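Local coordinates for protein halotolerant alpha-type carbonic anhydrase (dCA II) (Dunaliella salina, PDB 1Y7W) that catalyses the reversible hydration of carbon dioxide to bicarbonate as a salt-tolerant, zinc-dependent carbonic anhydrase of the alpha class, at residues 100-105 against 126-131. Sequence-based numbering, arbitrary orientation.
Sequences GMKVTF and PIQFHF. With ZN (zinc ion), chain D.
With CG set between the backbone N and the carbonyl carbon (chi1 66°), the F129 ring stands up beside V103, whose CB sits over the middle of one ring face in a CH-pi contact, 3.6 Å from the centroid. V103 carries CG1 anti to its own N (chi1 172°), which spreads the two methyls over the same face: CG2 lies above CE1, and CG1 near CE2 and CZ. The motif is a single antiparallel bridge, V103 with F129 as its hydrogen-bonded pair, joining the short strand 103-104 to strand 120-133 of the alpha-carbonic anhydrase sheet, the strand that bears zinc ligands H130 and H132. V103 N gives a nearly straight bond to F129 O (2.8 Å), and F129 N returns one to V103 O. Three residues before V103, G100 O takes F131 N on a lone pair at 2.8 Å and also lies at the edge of the F131 ring. Beyond the bridge, the F105 ring leans over the strand, with CE1 meeting P126 O edge-on at 3.3 Å and CE2 touching F129 CD2 at 4.0 Å. Replacing F129 with an alanine would probably leave the V103 methyls and F105 CE2 without their aromatic partner, opening a gap beside L149 of strand 147-155. On the zinc side, the aliphatic part of K102 crosses Q128 at about a right angle, its CD 3.7 Å from NE2. Q128 is thus packed in the second shell, where it fixes the rotation of a first-shell ligand: H130 ND1 donates to a lone pair of OE1, almost within the imidazole plane, while H130 NE2 binds the zinc ion at 2.0 Å. H150 and a water at 1.9 Å also coordinate the metal.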
loop_
_atom_site.group_PDB
_atom_site.type_symbol
_atom_site.label_atom_id
_atom_site.label_comp_id
_atom_site.label_asym_id
_atom_site.label_seq_id
_atom_site.Cartn_x
_atom_site.Cartn_y
_atom_site.Cartn_z
ATOM N N GLY A 100 -1.694 -4.264 -10.029
ATOM C CA GLY A 100 -1.409 -3.373 -8.910
ATOM C C GLY A 100 -1.873 -1.930 -9.072
ATOM O O GLY A 100 -2.037 -1.209 -8.095
ATOM N N MET A 101 -2.056 -1.520 -10.310
ATOM C CA MET A 101 -2.547 -0.183 -10.673
ATOM C C MET A 101 -1.924 0.964 -9.910
ATOM O O MET A 101 -2.612 1.755 -9.270
ATOM C CB MET A 101 -4.074 -0.149 -10.540
ATOM C CG MET A 101 -4.709 -1.074 -11.595
ATOM S SD MET A 101 -6.491 -0.804 -11.864
ATOM C CE MET A 101 -6.264 0.795 -12.486
ATOM N N LYS A 102 -0.609 1.007 -9.957
ATOM C CA LYS A 102 0.148 2.026 -9.248
ATOM C C LYS A 102 -0.257 3.426 -9.688
ATOM O O LYS A 102 -0.372 3.670 -10.891
ATOM C CB LYS A 102 1.632 1.865 -9.564
ATOM C CG LYS A 102 2.469 2.816 -8.704
ATOM C CD LYS A 102 3.942 2.427 -8.790
ATOM C CE LYS A 102 4.574 2.856 -10.138
ATOM N NZ LYS A 102 6.121 2.701 -10.128
ATOM N N VAL A 103 -0.368 4.349 -8.725
ATOM C CA VAL A 103 -0.732 5.724 -8.989
ATOM C C VAL A 103 0.452 6.554 -8.501
ATOM O O VAL A 103 0.971 6.322 -7.402
ATOM C CB VAL A 103 -2.033 6.121 -8.261
ATOM C CG1 VAL A 103 -2.317 7.667 -8.383
ATOM C CG2 VAL A 103 -3.213 5.340 -8.835
ATOM N N THR A 104 0.935 7.437 -9.379
ATOM C CA THR A 104 2.045 8.337 -9.061
ATOM C C THR A 104 1.496 9.771 -9.182
ATOM O O THR A 104 0.385 10.007 -9.701
ATOM C CB THR A 104 3.241 8.141 -10.049
ATOM O OG1 THR A 104 2.732 8.097 -11.392
ATOM C CG2 THR A 104 3.990 6.796 -9.766
ATOM N N PHE A 105 2.260 10.756 -8.715
ATOM C CA PHE A 105 1.751 12.110 -8.715
ATOM C C PHE A 105 2.912 13.049 -8.363
ATOM O O PHE A 105 4.005 12.598 -8.081
ATOM C CB PHE A 105 0.623 12.206 -7.650
ATOM C CG PHE A 105 0.896 11.380 -6.381
ATOM C CD1 PHE A 105 1.874 11.756 -5.473
ATOM C CD2 PHE A 105 0.257 10.119 -6.202
ATOM C CE1 PHE A 105 2.244 10.869 -4.379
ATOM C CE2 PHE A 105 0.600 9.253 -5.156
ATOM C CZ PHE A 105 1.600 9.630 -4.237
ATOM N N PRO A 126 4.794 11.187 0.455
ATOM C CA PRO A 126 4.063 10.141 -0.290
ATOM C C PRO A 126 4.696 10.075 -1.686
ATOM O O PRO A 126 4.865 11.134 -2.339
ATOM C CB PRO A 126 2.637 10.684 -0.366
ATOM C CG PRO A 126 2.521 11.530 0.894
ATOM C CD PRO A 126 3.888 12.232 0.952
ATOM N N ILE A 127 5.068 8.870 -2.141
ATOM C CA ILE A 127 5.694 8.769 -3.456
ATOM C C ILE A 127 4.837 7.988 -4.486
ATOM O O ILE A 127 5.048 8.101 -5.692
ATOM C CB ILE A 127 7.146 8.190 -3.382
ATOM C CG1 ILE A 127 7.161 6.907 -2.556
ATOM C CG2 ILE A 127 8.131 9.273 -2.728
ATOM C CD1 ILE A 127 8.435 6.069 -2.740
ATOM N N GLN A 128 3.907 7.174 -4.013
ATOM C CA GLN A 128 2.988 6.455 -4.939
ATOM C C GLN A 128 1.989 5.695 -4.081
ATOM O O GLN A 128 2.167 5.618 -2.856
ATOM C CB GLN A 128 3.766 5.438 -5.775
ATOM C CG GLN A 128 4.673 4.500 -4.934
ATOM C CD GLN A 128 4.213 3.062 -4.960
ATOM O OE1 GLN A 128 3.054 2.759 -4.705
ATOM N NE2 GLN A 128 5.124 2.170 -5.254
ATOM N N PHE A 129 0.917 5.195 -4.689
ATOM C CA PHE A 129 0.088 4.266 -3.928
ATOM C C PHE A 129 -0.253 3.142 -4.896
ATOM O O PHE A 129 -0.182 3.315 -6.132
ATOM C CB PHE A 129 -1.142 4.898 -3.233
ATOM C CG PHE A 129 -2.211 5.448 -4.150
ATOM C CD1 PHE A 129 -3.111 4.613 -4.793
ATOM C CD2 PHE A 129 -2.415 6.826 -4.239
ATOM C CE1 PHE A 129 -4.219 5.125 -5.505
ATOM C CE2 PHE A 129 -3.513 7.346 -4.939
ATOM C CZ PHE A 129 -4.413 6.497 -5.563
ATOM N N HIS A 130 -0.567 1.952 -4.384
ATOM C CA HIS A 130 -0.863 0.846 -5.326
ATOM C C HIS A 130 -1.818 -0.122 -4.622
ATOM O O HIS A 130 -2.139 0.060 -3.432
ATOM C CB HIS A 130 0.423 0.110 -5.796
ATOM C CG HIS A 130 1.220 -0.476 -4.664
ATOM N ND1 HIS A 130 2.252 0.197 -4.030
ATOM C CD2 HIS A 130 1.078 -1.638 -4.006
ATOM C CE1 HIS A 130 2.704 -0.535 -3.017
ATOM N NE2 HIS A 130 2.008 -1.655 -2.979
ATOM N N PHE A 131 -2.212 -1.162 -5.327
ATOM C CA PHE A 131 -3.208 -2.067 -4.747
ATOM C C PHE A 131 -2.808 -3.544 -4.757
ATOM O O PHE A 131 -2.049 -3.991 -5.627
ATOM C CB PHE A 131 -4.525 -1.991 -5.545
ATOM C CG PHE A 131 -5.189 -0.631 -5.551
ATOM C CD1 PHE A 131 -4.862 0.315 -6.519
ATOM C CD2 PHE A 131 -6.134 -0.310 -4.576
ATOM C CE1 PHE A 131 -5.472 1.559 -6.497
ATOM C CE2 PHE A 131 -6.759 0.926 -4.531
ATOM C CZ PHE A 131 -6.422 1.876 -5.498
HETATM ZN ZN ZN D . 1.994 -3.075 -1.582
HETATM O O HOH W 1 4.561 9.843 -7.282
HETATM O O HOH W 2 3.656 -3.979 -1.859
#